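PDB 4LQ8: Sca-family protein from Rickettsia rickettsii, which is a rickettsial antigen of the Sca4 family, present here as its N-terminal head domains, and is probably involved in cell adhesion. Local coordinates for residues I65-A68 against V69-I73; P122-R125 against E126-D129; R308-Y311 against K312-K316; M315-V318 against E319-Q322. All coordinates share one frame; numbering follows the deposited sequence.

Contact 1 (I65-A68 against V69-I73)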
ATOM      1  N   ILE A  65       9.562 -10.352   6.382  1.00 27.84           N
ATOM      2  CA  ILE A  65       9.178  -9.040   5.855  1.00 26.39           C
ATOM      3  C   ILE A  65       7.665  -8.951   5.750  1.00 28.96           C
ATOM      4  O   ILE A  65       7.075  -7.994   6.243  1.00 28.94           O
ATOM      5  CB  ILE A  65       9.870  -8.702   4.500  1.00 30.39           C
ATOM      6  CG1 ILE A  65      11.409  -9.044   4.491  1.00 32.78           C
ATOM      7  CG2 ILE A  65       9.587  -7.263   4.044  1.00 28.40           C
ATOM      8  CD1 ILE A  65      12.231  -8.639   5.596  1.00 41.61           C
ATOM      9  N   THR A  66       7.039  -9.931   5.084  1.00 26.42           N
ATOM     10  CA  THR A  66       5.588 -10.004   4.892  1.00 24.29           C
ATOM     11  C   THR A  66       4.906  -9.977   6.259  1.00 27.55           C
ATOM     12  O   THR A  66       3.974  -9.193   6.447  1.00 27.15           O
ATOM     13  CB  THR A  66       5.222 -11.265   4.127  1.00 29.68           C
ATOM     14  OG1 THR A  66       6.073 -11.392   2.988  1.00 32.47           O
ATOM     15  CG2 THR A  66       3.749 -11.298   3.711  1.00 25.07           C
ATOM     16  N   LYS A  67       5.417 -10.783   7.220  1.00 24.83           N
ATOM     17  CA  LYS A  67       4.878 -10.833   8.573  1.00 24.83           C
ATOM     18  C   LYS A  67       4.983  -9.449   9.261  1.00 29.34           C
ATOM     19  O   LYS A  67       3.985  -8.985   9.801  1.00 29.88           O
ATOM     20  CB  LYS A  67       5.564 -11.928   9.407  1.00 27.71           C
ATOM     21  CG  LYS A  67       4.872 -12.148  10.767  1.00 32.43           C
ATOM     22  CD  LYS A  67       5.421 -13.350  11.492  1.00 42.56           C
ATOM     23  CE  LYS A  67       4.727 -13.603  12.814  1.00 38.49           C
ATOM     24  NZ  LYS A  67       5.145 -14.894  13.407  1.00 42.67           N
ATOM     25  N   ALA A  68       6.155  -8.781   9.183  1.00 26.77           N
ATOM     26  CA  ALA A  68       6.361  -7.450   9.776  1.00 26.95           C
ATOM     27  C   ALA A  68       5.394  -6.418   9.197  1.00 29.66           C
ATOM     28  O   ALA A  68       4.837  -5.619   9.951  1.00 30.29           O
ATOM     29  CB  ALA A  68       7.789  -6.989   9.578  1.00 28.00           C
ATOM     30  N   VAL A  69       5.168  -6.446   7.873  1.00 25.32           N
ATOM     31  CA  VAL A  69       4.234  -5.514   7.234  1.00 23.13           C
ATOM     32  C   VAL A  69       2.777  -5.801   7.692  1.00 24.72           C
ATOM     33  O   VAL A  69       2.021  -4.863   7.920  1.00 23.96           O
ATOM     34  CB  VAL A  69       4.433  -5.453   5.685  1.00 25.76           C
ATOM     35  CG1 VAL A  69       3.320  -4.671   4.983  1.00 23.58           C
ATOM     36  CG2 VAL A  69       5.792  -4.830   5.364  1.00 25.87           C
ATOM     37  N   ARG A  70       2.397  -7.068   7.859  1.00 22.27           N
ATOM     38  CA  ARG A  70       1.048  -7.409   8.376  1.00 22.22           C
ATOM     39  C   ARG A  70       0.887  -6.918   9.811  1.00 24.31           C
ATOM     40  O   ARG A  70      -0.126  -6.310  10.144  1.00 24.30           O
ATOM     41  CB  ARG A  70       0.821  -8.930   8.330  1.00 22.57           C
ATOM     42  CG  ARG A  70       0.644  -9.429   6.905  1.00 27.33           C
ATOM     43  CD  ARG A  70       0.737 -10.932   6.835  1.00 30.24           C
ATOM     44  NE  ARG A  70       0.372 -11.360   5.490  1.00 31.31           N
ATOM     45  CZ  ARG A  70       0.527 -12.589   5.007  1.00 47.08           C
ATOM     46  NH1 ARG A  70       1.031 -13.553   5.769  1.00 31.60           N
ATOM     47  NH2 ARG A  70       0.177 -12.866   3.763  1.00 32.81           N
ATOM     48  N   GLU A  71       1.925  -7.115  10.638  1.00 22.13           N
ATOM     49  CA  GLU A  71       1.906  -6.723  12.055  1.00 23.13           C
ATOM     50  C   GLU A  71       1.970  -5.232  12.312  1.00 27.66           C
ATOM     51  O   GLU A  71       1.459  -4.783  13.336  1.00 27.49           O
ATOM     52  CB  GLU A  71       3.060  -7.383  12.818  1.00 25.07           C
ATOM     53  CG  GLU A  71       2.949  -8.887  12.883  1.00 39.96           C
ATOM     54  CD  GLU A  71       4.044  -9.558  13.695  1.00 60.54           C
ATOM     55  OE1 GLU A  71       5.121  -8.947  13.880  1.00 38.43           O
ATOM     56  OE2 GLU A  71       3.817 -10.694  14.162  1.00 55.23           O
ATOM     57  N   THR A  72       2.672  -4.483  11.470  1.00 24.73           N
ATOM     58  CA  THR A  72       2.884  -3.049  11.716  1.00 25.05           C
ATOM     59  C   THR A  72       2.009  -2.149  10.864  1.00 28.10           C
ATOM     60  O   THR A  72       1.761  -1.005  11.254  1.00 27.42           O
ATOM     61  CB  THR A  72       4.373  -2.659  11.539  1.00 31.73           C
ATOM     62  OG1 THR A  72       4.686  -2.686  10.148  1.00 37.17           O
ATOM     63  CG2 THR A  72       5.301  -3.562  12.289  1.00 24.22           C
ATOM     64  N   ILE A  73       1.565  -2.632   9.700  1.00 23.79           N
ATOM     65  CA  ILE A  73       0.726  -1.815   8.817  1.00 22.03           C
ATOM     66  C   ILE A  73      -0.689  -2.373   8.653  1.00 26.93           C
ATOM     67  O   ILE A  73      -1.659  -1.697   9.013  1.00 25.60           O
ATOM     68  CB  ILE A  73       1.412  -1.566   7.420  1.00 24.12           C
ATOM     69  CG1 ILE A  73       2.846  -0.914   7.552  1.00 25.08           C
ATOM     70  CG2 ILE A  73       0.495  -0.763   6.460  1.00 23.31           C
ATOM     71  CD1 ILE A  73       2.899   0.631   8.078  1.00 25.79           C
TER
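Four consecutive i to i+4 backbone bonds tie Ile65-Ala68 to Val69-Ile73 as one run of alpha helix, from Val69 N to Ile65 O (2.9 Å) through Thr72 N to Ala68 O. The last of these is the most bent, with an N-H...O angle of 140°, and the turn at 70-73 widens to pi type. Ala68 O accepts a second bond, from Thr72 OG1 at 2.9 Å; the hydroxyl and Thr72 N reach it from opposite faces of the carbonyl plane. A chi1 of 72° sets OG1 between the backbone N and carbonyl carbon of Thr72, turned back on the preceding turn. This is the opening of helix 64-90, where Asp63 OD1 accepts from the backbone N of Ile65 and of Thr66. Thr66 and Arg70 run alongside each other: the methyl CG2 of Thr66 sits over the centre of one guanidinium face, 3.7 Å from Arg70 CZ, while Arg70 NE makes a salt bridge with Glu275 and Thr66 OG1 bonds to Glu264. Lys67 meets Glu71 with its aliphatic chain, Lys67 CE lying 3.3 Å from Glu71 OE2. Lys67 NZ itself stays 4.5 Å from Glu71 OE2, beyond a salt bridge, and bonds to the carbonyls of Ser56 and Asp58.

Contact 2 (P122-R125 against E126-D129)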
ATOM      1  N   PRO A 122     -20.205  -7.118   1.575  1.00 29.46           N
ATOM      2  CA  PRO A 122     -20.671  -5.797   1.087  1.00 28.79           C
ATOM      3  C   PRO A 122     -21.643  -5.052   2.022  1.00 32.09           C
ATOM      4  O   PRO A 122     -21.767  -3.829   1.917  1.00 31.09           O
ATOM      5  CB  PRO A 122     -21.304  -6.117  -0.273  1.00 31.47           C
ATOM      6  CG  PRO A 122     -21.663  -7.551  -0.213  1.00 37.14           C
ATOM      7  CD  PRO A 122     -20.600  -8.196   0.641  1.00 32.69           C
ATOM      8  N   ALA A 123     -22.285  -5.762   2.968  1.00 29.61           N
ATOM      9  CA  ALA A 123     -23.167  -5.111   3.956  1.00 30.51           C
ATOM     10  C   ALA A 123     -22.384  -4.246   4.964  1.00 33.04           C
ATOM     11  O   ALA A 123     -22.988  -3.382   5.599  1.00 32.96           O
ATOM     12  CB  ALA A 123     -24.034  -6.134   4.678  1.00 31.42           C
ATOM     13  N   ASN A 124     -21.040  -4.418   5.055  1.00 29.79           N
ATOM     14  CA  ASN A 124     -20.210  -3.605   5.965  1.00 29.55           C
ATOM     15  C   ASN A 124     -19.598  -2.379   5.330  1.00 32.71           C
ATOM     16  O   ASN A 124     -19.017  -1.557   6.048  1.00 33.41           O
ATOM     17  CB  ASN A 124     -19.123  -4.433   6.651  1.00 29.45           C
ATOM     18  CG  ASN A 124     -19.676  -5.547   7.479  1.00 36.39           C
ATOM     19  OD1 ASN A 124     -19.226  -6.675   7.394  1.00 30.91           O
ATOM     20  ND2 ASN A 124     -20.647  -5.235   8.291  1.00 24.84           N
ATOM     21  N   ARG A 125     -19.745  -2.231   4.011  1.00 29.29           N
ATOM     22  CA  ARG A 125     -19.173  -1.129   3.236  1.00 29.84           C
ATOM     23  C   ARG A 125     -19.567   0.252   3.756  1.00 34.61           C
ATOM     24  O   ARG A 125     -18.697   1.099   3.882  1.00 34.14           O
ATOM     25  CB  ARG A 125     -19.494  -1.278   1.732  1.00 31.16           C
ATOM     26  CG  ARG A 125     -18.674  -0.351   0.814  1.00 48.60           C
ATOM     27  CD  ARG A 125     -19.085  -0.448  -0.659  1.00 60.54           C
ATOM     28  NE  ARG A 125     -18.323  -1.458  -1.409  1.00 73.90           N
ATOM     29  CZ  ARG A 125     -18.684  -2.734  -1.560  1.00 94.23           C
ATOM     30  NH1 ARG A 125     -19.794  -3.189  -0.996  1.00 85.75           N
ATOM     31  NH2 ARG A 125     -17.931  -3.563  -2.267  1.00 82.21           N
ATOM     32  N   GLU A 126     -20.848   0.490   4.049  1.00 34.19           N
ATOM     33  CA  GLU A 126     -21.291   1.793   4.562  1.00 35.02           C
ATOM     34  C   GLU A 126     -20.686   2.107   5.937  1.00 35.40           C
ATOM     35  O   GLU A 126     -20.301   3.249   6.173  1.00 36.74           O
ATOM     36  CB  GLU A 126     -22.826   1.930   4.569  1.00 37.99           C
ATOM     37  CG  GLU A 126     -23.564   1.000   5.532  1.00 53.85           C
ATOM     38  CD  GLU A 126     -25.053   1.264   5.671  1.00 78.91           C
ATOM     39  OE1 GLU A 126     -25.502   1.542   6.807  1.00 74.30           O
ATOM     40  OE2 GLU A 126     -25.773   1.182   4.646  1.00 69.13           O
ATOM     41  N   PHE A 127     -20.552   1.093   6.815  1.00 30.15           N
ATOM     42  CA  PHE A 127     -19.932   1.258   8.140  1.00 28.88           C
ATOM     43  C   PHE A 127     -18.450   1.577   7.975  1.00 30.28           C
ATOM     44  O   PHE A 127     -17.941   2.487   8.640  1.00 29.00           O
ATOM     45  CB  PHE A 127     -20.125   0.002   9.008  1.00 29.75           C
ATOM     46  CG  PHE A 127     -21.568  -0.252   9.381  1.00 31.44           C
ATOM     47  CD1 PHE A 127     -22.156   0.414  10.455  1.00 34.05           C
ATOM     48  CD2 PHE A 127     -22.340  -1.156   8.663  1.00 33.40           C
ATOM     49  CE1 PHE A 127     -23.503   0.196  10.786  1.00 36.08           C
ATOM     50  CE2 PHE A 127     -23.676  -1.385   9.002  1.00 36.58           C
ATOM     51  CZ  PHE A 127     -24.249  -0.705  10.060  1.00 35.42           C
ATOM     52  N   ILE A 128     -17.776   0.869   7.041  1.00 26.86           N
ATOM     53  CA  ILE A 128     -16.346   1.045   6.764  1.00 26.34           C
ATOM     54  C   ILE A 128     -16.129   2.459   6.225  1.00 31.65           C
ATOM     55  O   ILE A 128     -15.288   3.194   6.757  1.00 29.02           O
ATOM     56  CB  ILE A 128     -15.812  -0.075   5.804  1.00 29.01           C
ATOM     57  CG1 ILE A 128     -15.729  -1.450   6.514  1.00 29.09           C
ATOM     58  CG2 ILE A 128     -14.457   0.299   5.178  1.00 28.67           C
ATOM     59  CD1 ILE A 128     -15.708  -2.694   5.529  1.00 24.67           C
ATOM     60  N   ASP A 129     -16.926   2.845   5.194  1.00 30.58           N
ATOM     61  CA  ASP A 129     -16.855   4.158   4.538  1.00 30.79           C
ATOM     62  C   ASP A 129     -17.105   5.308   5.471  1.00 36.22           C
ATOM     63  O   ASP A 129     -16.395   6.302   5.372  1.00 37.68           O
ATOM     64  CB  ASP A 129     -17.792   4.240   3.317  1.00 32.53           C
ATOM     65  CG  ASP A 129     -17.322   3.417   2.132  1.00 44.54           C
ATOM     66  OD1 ASP A 129     -16.167   2.919   2.166  1.00 46.54           O
ATOM     67  OD2 ASP A 129     -18.114   3.241   1.188  1.00 54.16           O
TER
HETATM   68  O   HOH W   1     -23.095  -1.521   2.662  1.00 36.09           O
HETATM   69  O   HOH W   2     -25.525  -1.768   4.536  1.00 50.68           O
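Two backbone bonds join Pro122-Arg125 to Glu126-Asp129: Ile128 N to Asn124 O at 2.9 Å, with an N-H...O angle of 158°, and Asp129 N to Arg125 O at 2.8 Å. They start helix 125-132, and the arrangement is its N-terminal turn, entered from a loop whose residues 122-124 already have helical backbone angles without the regular bonds. Water takes part in this entry. One molecule donates to Pro122 O at 2.8 Å and weakly accepts from Glu126 N; a second donates to Ala123 O and, weakly, to Glu126 OE2. The Glu126 chain is put on that side by a chi1 of 66°, which places CG between its backbone N and carbonyl carbon. Ile128 lies along the first turn, its CD1 meeting Asn124 CB at 4.0 Å, and both side chains also touch Phe118 of helix 116-120. The Phe127 ring turns its edge to the loop, so that Ala123 O lies near the ring plane, 3.8 Å from CD2, while the same side chain packs on Ile85 and Leu89 of helix 64-90. Arg125 and Asp129 extend in the same direction, but guanidinium and carboxylate do not pair: their planes stand 68° apart and Arg125 NE is 5.4 Å from Asp129 OD2. Where the two side chains do meet, it is the aliphatic Arg125 CG that approaches Asp129 OD2, at 3.7 Å.

Contact 3 (R308-Y311 against K312-K316)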
ATOM      1  N   ARG A 308      -4.934   2.484 -10.672  1.00 23.34           N
ATOM      2  CA  ARG A 308      -6.105   1.728 -10.234  1.00 22.33           C
ATOM      3  C   ARG A 308      -6.169   0.315 -10.832  1.00 24.75           C
ATOM      4  O   ARG A 308      -6.444  -0.644 -10.110  1.00 24.83           O
ATOM      5  CB  ARG A 308      -7.380   2.504 -10.530  1.00 23.67           C
ATOM      6  CG  ARG A 308      -8.427   2.189  -9.492  1.00 37.33           C
ATOM      7  CD  ARG A 308      -9.746   1.813 -10.060  1.00 52.66           C
ATOM      8  NE  ARG A 308     -10.746   2.016  -9.017  1.00 65.99           N
ATOM      9  CZ  ARG A 308     -12.020   2.302  -9.240  1.00 69.97           C
ATOM     10  NH1 ARG A 308     -12.473   2.409 -10.480  1.00 44.44           N
ATOM     11  NH2 ARG A 308     -12.854   2.471  -8.225  1.00 64.90           N
ATOM     12  N   GLY A 309      -5.891   0.209 -12.124  1.00 20.32           N
ATOM     13  CA  GLY A 309      -5.897  -1.069 -12.825  1.00 21.37           C
ATOM     14  C   GLY A 309      -4.843  -1.993 -12.247  1.00 25.58           C
ATOM     15  O   GLY A 309      -5.128  -3.146 -11.962  1.00 25.45           O
ATOM     16  N   LYS A 310      -3.630  -1.480 -12.011  1.00 23.84           N
ATOM     17  CA  LYS A 310      -2.564  -2.296 -11.419  1.00 24.02           C
ATOM     18  C   LYS A 310      -2.924  -2.709  -9.961  1.00 27.49           C
ATOM     19  O   LYS A 310      -2.765  -3.872  -9.587  1.00 26.49           O
ATOM     20  CB  LYS A 310      -1.212  -1.556 -11.480  1.00 23.96           C
ATOM     21  CG  LYS A 310      -0.036  -2.335 -10.872  1.00 26.28           C
ATOM     22  CD  LYS A 310       0.211  -3.680 -11.540  1.00 25.89           C
ATOM     23  CE  LYS A 310       0.662  -3.539 -12.987  1.00 26.03           C
ATOM     24  NZ  LYS A 310       1.000  -4.873 -13.540  1.00 29.87           N
ATOM     25  N   TYR A 311      -3.453  -1.766  -9.187  1.00 23.49           N
ATOM     26  CA  TYR A 311      -3.850  -2.009  -7.807  1.00 23.72           C
ATOM     27  C   TYR A 311      -4.902  -3.118  -7.726  1.00 28.92           C
ATOM     28  O   TYR A 311      -4.742  -4.030  -6.919  1.00 28.17           O
ATOM     29  CB  TYR A 311      -4.382  -0.724  -7.171  1.00 24.93           C
ATOM     30  CG  TYR A 311      -4.825  -0.922  -5.739  1.00 28.30           C
ATOM     31  CD1 TYR A 311      -3.892  -1.038  -4.708  1.00 29.59           C
ATOM     32  CD2 TYR A 311      -6.180  -0.983  -5.407  1.00 29.64           C
ATOM     33  CE1 TYR A 311      -4.296  -1.198  -3.383  1.00 31.81           C
ATOM     34  CE2 TYR A 311      -6.591  -1.130  -4.081  1.00 30.75           C
ATOM     35  CZ  TYR A 311      -5.644  -1.247  -3.078  1.00 36.98           C
ATOM     36  OH  TYR A 311      -6.021  -1.402  -1.773  1.00 46.31           O
ATOM     37  N   LYS A 312      -5.953  -3.058  -8.584  1.00 26.86           N
ATOM     38  CA  LYS A 312      -6.988  -4.098  -8.648  1.00 27.38           C
ATOM     39  C   LYS A 312      -6.406  -5.468  -9.048  1.00 31.36           C
ATOM     40  O   LYS A 312      -6.789  -6.470  -8.462  1.00 32.45           O
ATOM     41  CB  LYS A 312      -8.147  -3.691  -9.598  1.00 30.34           C
ATOM     42  CG  LYS A 312      -8.882  -2.392  -9.180  1.00 35.45           C
ATOM     43  CD  LYS A 312      -9.577  -2.421  -7.795  1.00 45.47           C
ATOM     44  CE  LYS A 312     -10.028  -1.030  -7.330  1.00 48.81           C
ATOM     45  NZ  LYS A 312     -10.973  -1.084  -6.174  1.00 41.34           N
ATOM     46  N   GLU A 313      -5.478  -5.515 -10.013  1.00 27.06           N
ATOM     47  CA  GLU A 313      -4.820  -6.772 -10.422  1.00 27.75           C
ATOM     48  C   GLU A 313      -4.005  -7.364  -9.255  1.00 30.21           C
ATOM     49  O   GLU A 313      -4.038  -8.580  -9.039  1.00 30.02           O
ATOM     50  CB  GLU A 313      -3.843  -6.531 -11.573  1.00 29.41           C
ATOM     51  CG  GLU A 313      -4.420  -6.607 -12.964  1.00 44.00           C
ATOM     52  CD  GLU A 313      -3.449  -6.145 -14.042  1.00 75.16           C
ATOM     53  OE1 GLU A 313      -2.215  -6.254 -13.836  1.00 59.87           O
ATOM     54  OE2 GLU A 313      -3.927  -5.653 -15.091  1.00 79.96           O
ATOM     55  N   MET A 314      -3.254  -6.499  -8.526  1.00 24.14           N
ATOM     56  CA  MET A 314      -2.437  -6.906  -7.374  1.00 22.01           C
ATOM     57  C   MET A 314      -3.333  -7.343  -6.237  1.00 25.34           C
ATOM     58  O   MET A 314      -3.070  -8.377  -5.640  1.00 26.05           O
ATOM     59  CB  MET A 314      -1.481  -5.781  -6.935  1.00 22.60           C
ATOM     60  CG  MET A 314      -0.417  -5.488  -7.960  1.00 24.64           C
ATOM     61  SD  MET A 314       0.661  -4.137  -7.461  1.00 26.94           S
ATOM     62  CE  MET A 314       1.942  -5.067  -6.564  1.00 23.90           C
ATOM     63  N   MET A 315      -4.415  -6.598  -5.965  1.00 22.76           N
ATOM     64  CA  MET A 315      -5.383  -6.975  -4.920  1.00 22.58           C
ATOM     65  C   MET A 315      -5.959  -8.371  -5.218  1.00 27.93           C
ATOM     66  O   MET A 315      -5.939  -9.233  -4.341  1.00 28.09           O
ATOM     67  CB  MET A 315      -6.499  -5.926  -4.764  1.00 23.78           C
ATOM     68  CG  MET A 315      -6.111  -4.768  -3.844  1.00 26.69           C
ATOM     69  SD  MET A 315      -5.517  -5.235  -2.167  1.00 29.47           S
ATOM     70  CE  MET A 315      -7.014  -5.997  -1.503  1.00 26.04           C
ATOM     71  N   LYS A 316      -6.368  -8.615  -6.475  1.00 26.01           N
ATOM     72  CA  LYS A 316      -6.874  -9.918  -6.933  1.00 27.26           C
ATOM     73  C   LYS A 316      -5.866 -11.082  -6.690  1.00 30.87           C
ATOM     74  O   LYS A 316      -6.258 -12.106  -6.147  1.00 31.50           O
ATOM     75  CB  LYS A 316      -7.298  -9.855  -8.410  1.00 29.63           C
ATOM     76  CG  LYS A 316      -8.009 -11.115  -8.944  1.00 45.15           C
ATOM     77  CD  LYS A 316      -9.368 -11.364  -8.281  1.00 66.92           C
ATOM     78  CE  LYS A 316      -9.848 -12.796  -8.427  1.00 87.42           C
ATOM     79  NZ  LYS A 316     -11.088 -13.052  -7.637  1.00 96.42           N
TER
HETATM   80  O   HOH W   3     -11.693   1.648  -5.573  1.00 51.06           O
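A Met-aromatic contact between Tyr311 and Met315, one turn apart, marks the first half of helix 308-320. The two side chains run together in the same direction, and Met315 lays its CG over one face of the phenol ring: CG is 3.8 Å from the ring centroid and 20° off the normal, a CH-pi contact offset toward the rim. The sulfur stands more obliquely, with Met315 SD 4.7 Å from the Tyr311 ring centroid. A bend at chi2 (-54°) carries SD along the ring toward its hydroxyl end, and Tyr311 OH itself bonds to the carbonyl of Asp327. Regular i to i+4 bonds hold the backbone, as in Met315 N to Tyr311 O at 2.8 Å. On another side of the helix Lys310, bent at chi2 and chi3, brings its ammonium round to Glu313; Lys310 NZ lies 3.5 Å from Glu313 OE1, a long salt bridge, and NZ also forms a salt bridge with Asp225 and a hydrogen bond to the carbonyl of Phe226. Its aliphatic part meets Met314, with Lys310 CG 3.9 Å from Met314 SD. Arg308 and Lys312 carry like charges, NE and NZ being 4.2 Å apart; one water bridges them, accepting from Arg308 NH2 at 3.0 Å and from Lys312 NZ at 2.9 Å. The salt bridge of Lys312 with Asp327 would probably ease the like-charge proximity. The buried side of the helix lies on the mixed sheet: Met314 touches strands 258-265 and 271-277, Tyr311 and Met315 rest on Ile276, and Tyr311 and Lys312 touch Ser329 of strand 329-332.

Contact 4 (M315-V318 against E319-Q322)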
ATOM      1  N   MET A 315      -4.415  -6.598  -5.965  1.00 22.76           N
ATOM      2  CA  MET A 315      -5.383  -6.975  -4.920  1.00 22.58           C
ATOM      3  C   MET A 315      -5.959  -8.371  -5.218  1.00 27.93           C
ATOM      4  O   MET A 315      -5.939  -9.233  -4.341  1.00 28.09           O
ATOM      5  CB  MET A 315      -6.499  -5.926  -4.764  1.00 23.78           C
ATOM      6  CG  MET A 315      -6.111  -4.768  -3.844  1.00 26.69           C
ATOM      7  SD  MET A 315      -5.517  -5.235  -2.167  1.00 29.47           S
ATOM      8  CE  MET A 315      -7.014  -5.997  -1.503  1.00 26.04           C
ATOM      9  N   LYS A 316      -6.368  -8.615  -6.475  1.00 26.01           N
ATOM     10  CA  LYS A 316      -6.874  -9.918  -6.933  1.00 27.26           C
ATOM     11  C   LYS A 316      -5.866 -11.082  -6.690  1.00 30.87           C
ATOM     12  O   LYS A 316      -6.258 -12.106  -6.147  1.00 31.50           O
ATOM     13  CB  LYS A 316      -7.298  -9.855  -8.410  1.00 29.63           C
ATOM     14  CG  LYS A 316      -8.009 -11.115  -8.944  1.00 45.15           C
ATOM     15  CD  LYS A 316      -9.368 -11.364  -8.281  1.00 66.92           C
ATOM     16  CE  LYS A 316      -9.848 -12.796  -8.427  1.00 87.42           C
ATOM     17  NZ  LYS A 316     -11.088 -13.052  -7.637  1.00 96.42           N
ATOM     18  N   GLU A 317      -4.592 -10.912  -7.066  1.00 27.57           N
ATOM     19  CA  GLU A 317      -3.544 -11.928  -6.879  1.00 27.25           C
ATOM     20  C   GLU A 317      -3.257 -12.184  -5.379  1.00 27.97           C
ATOM     21  O   GLU A 317      -3.137 -13.341  -4.970  1.00 27.01           O
ATOM     22  CB  GLU A 317      -2.269 -11.535  -7.656  1.00 28.61           C
ATOM     23  CG  GLU A 317      -1.117 -12.532  -7.614  1.00 29.97           C
ATOM     24  CD  GLU A 317      -1.323 -13.885  -8.266  1.00 47.48           C
ATOM     25  OE1 GLU A 317      -2.350 -14.073  -8.955  1.00 34.90           O
ATOM     26  OE2 GLU A 317      -0.452 -14.768  -8.081  1.00 41.72           O
ATOM     27  N   VAL A 318      -3.184 -11.110  -4.569  1.00 24.10           N
ATOM     28  CA  VAL A 318      -2.979 -11.164  -3.121  1.00 23.19           C
ATOM     29  C   VAL A 318      -4.087 -12.025  -2.474  1.00 31.30           C
ATOM     30  O   VAL A 318      -3.779 -12.933  -1.690  1.00 32.91           O
ATOM     31  CB  VAL A 318      -2.854  -9.749  -2.472  1.00 25.40           C
ATOM     32  CG1 VAL A 318      -3.004  -9.795  -0.940  1.00 24.42           C
ATOM     33  CG2 VAL A 318      -1.537  -9.074  -2.860  1.00 24.14           C
ATOM     34  N   GLU A 319      -5.359 -11.762  -2.827  1.00 28.66           N
ATOM     35  CA  GLU A 319      -6.523 -12.499  -2.307  1.00 28.19           C
ATOM     36  C   GLU A 319      -6.484 -13.974  -2.707  1.00 31.06           C
ATOM     37  O   GLU A 319      -6.693 -14.826  -1.853  1.00 27.27           O
ATOM     38  CB  GLU A 319      -7.836 -11.850  -2.755  1.00 29.38           C
ATOM     39  CG  GLU A 319      -8.103 -10.508  -2.069  1.00 38.32           C
ATOM     40  CD  GLU A 319      -9.142  -9.599  -2.709  1.00 62.61           C
ATOM     41  OE1 GLU A 319      -9.701  -9.962  -3.773  1.00 56.25           O
ATOM     42  OE2 GLU A 319      -9.381  -8.503  -2.149  1.00 56.13           O
ATOM     43  N   LEU A 320      -6.128 -14.275  -3.979  1.00 30.87           N
ATOM     44  CA  LEU A 320      -6.005 -15.658  -4.457  1.00 32.43           C
ATOM     45  C   LEU A 320      -4.893 -16.411  -3.691  1.00 35.87           C
ATOM     46  O   LEU A 320      -5.011 -17.616  -3.476  1.00 36.86           O
ATOM     47  CB  LEU A 320      -5.772 -15.709  -5.975  1.00 33.29           C
ATOM     48  CG  LEU A 320      -6.999 -15.381  -6.857  1.00 40.20           C
ATOM     49  CD1 LEU A 320      -6.580 -15.105  -8.311  1.00 40.92           C
ATOM     50  CD2 LEU A 320      -8.039 -16.527  -6.834  1.00 44.15           C
ATOM     51  N   ASN A 321      -3.858 -15.671  -3.224  1.00 29.69           N
ATOM     52  CA  ASN A 321      -2.721 -16.228  -2.488  1.00 28.62           C
ATOM     53  C   ASN A 321      -2.892 -16.118  -0.974  1.00 32.33           C
ATOM     54  O   ASN A 321      -1.918 -16.230  -0.230  1.00 32.63           O
ATOM     55  CB  ASN A 321      -1.402 -15.622  -2.984  1.00 24.03           C
ATOM     56  CG  ASN A 321      -1.087 -15.998  -4.409  1.00 38.29           C
ATOM     57  OD1 ASN A 321      -1.517 -17.029  -4.906  1.00 39.81           O
ATOM     58  ND2 ASN A 321      -0.369 -15.159  -5.110  1.00 30.18           N
ATOM     59  N   GLN A 322      -4.153 -15.933  -0.530  1.00 29.96           N
ATOM     60  CA  GLN A 322      -4.594 -15.887   0.871  1.00 29.72           C
ATOM     61  C   GLN A 322      -3.976 -14.743   1.681  1.00 32.25           C
ATOM     62  O   GLN A 322      -3.736 -14.897   2.879  1.00 31.50           O
ATOM     63  CB  GLN A 322      -4.354 -17.250   1.577  1.00 31.81           C
ATOM     64  CG  GLN A 322      -4.908 -18.483   0.849  1.00 48.53           C
ATOM     65  CD  GLN A 322      -6.361 -18.336   0.479  1.00 75.11           C
ATOM     66  OE1 GLN A 322      -6.709 -18.205  -0.699  1.00 75.39           O
ATOM     67  NE2 GLN A 322      -7.237 -18.312   1.479  1.00 66.94           N
TER
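The Glu317 side chain, which reaches Asn321, sets out with CB directed away from 319-322; CG stands anti to the backbone N (chi1 -177°), and a bend at chi2 turns the chain forward toward Asn321. CG passes 3.7 Å from Asn321 ND2 and CD lies 3.5 Å from the same nitrogen. At the tip, OE2 accepts a hydrogen bond from Asn321 ND2 at 3.0 Å, with an N-H...O angle of 146°. The donor comes from above the carboxylate, 57° out of its plane, and the carboxylate and amide planes stand nearly perpendicular. OE1 has a separate partner, Lys229, in a salt bridge, so the two oxygens are held by different residues. Asn321 is the first residue beyond the helix; its N bonds to Glu317 O and, weakly, to Val318 O. Gln322 follows with positive phi as the C-prime residue of a Schellman motif, its N bonding to Glu319 O at 3.1 Å. On the exposed side, Leu320 CD1 packs against Lys316 CE at 4.0 Å. Separately, Glu319 OE2 approaches Met315 CE at 3.5 Å. The end of helix 308-320 is set against strand 271-277: Val318 touches Leu273 and Glu275, and Asn321 ND2 also bonds to the carbonyl of Leu273.

In the fold
Contacts 3 and 4 are successive portions of helix 308-320, sharing Met315 and Lys316, with centres about 10 Å apart; contact 3 covers its opening and contact 4 its end. Contact 1, at the start of helix 64-90, comes near that end: nearest atoms of contacts 1 and 4 are about 4 Å apart without touching, and both use Glu275 of strand 271-277, through Arg70 and Val318. Contact 2, where a loop enters helix 125-132, has its centre about 25 Å from that of contact 1 and about 20 Å from that of contact 3, with nearest atoms about 8 Å from the latter. Contacts 1 and 2 are nevertheless linked through helix 64-90, whose later part packs on Phe127 and Ile128.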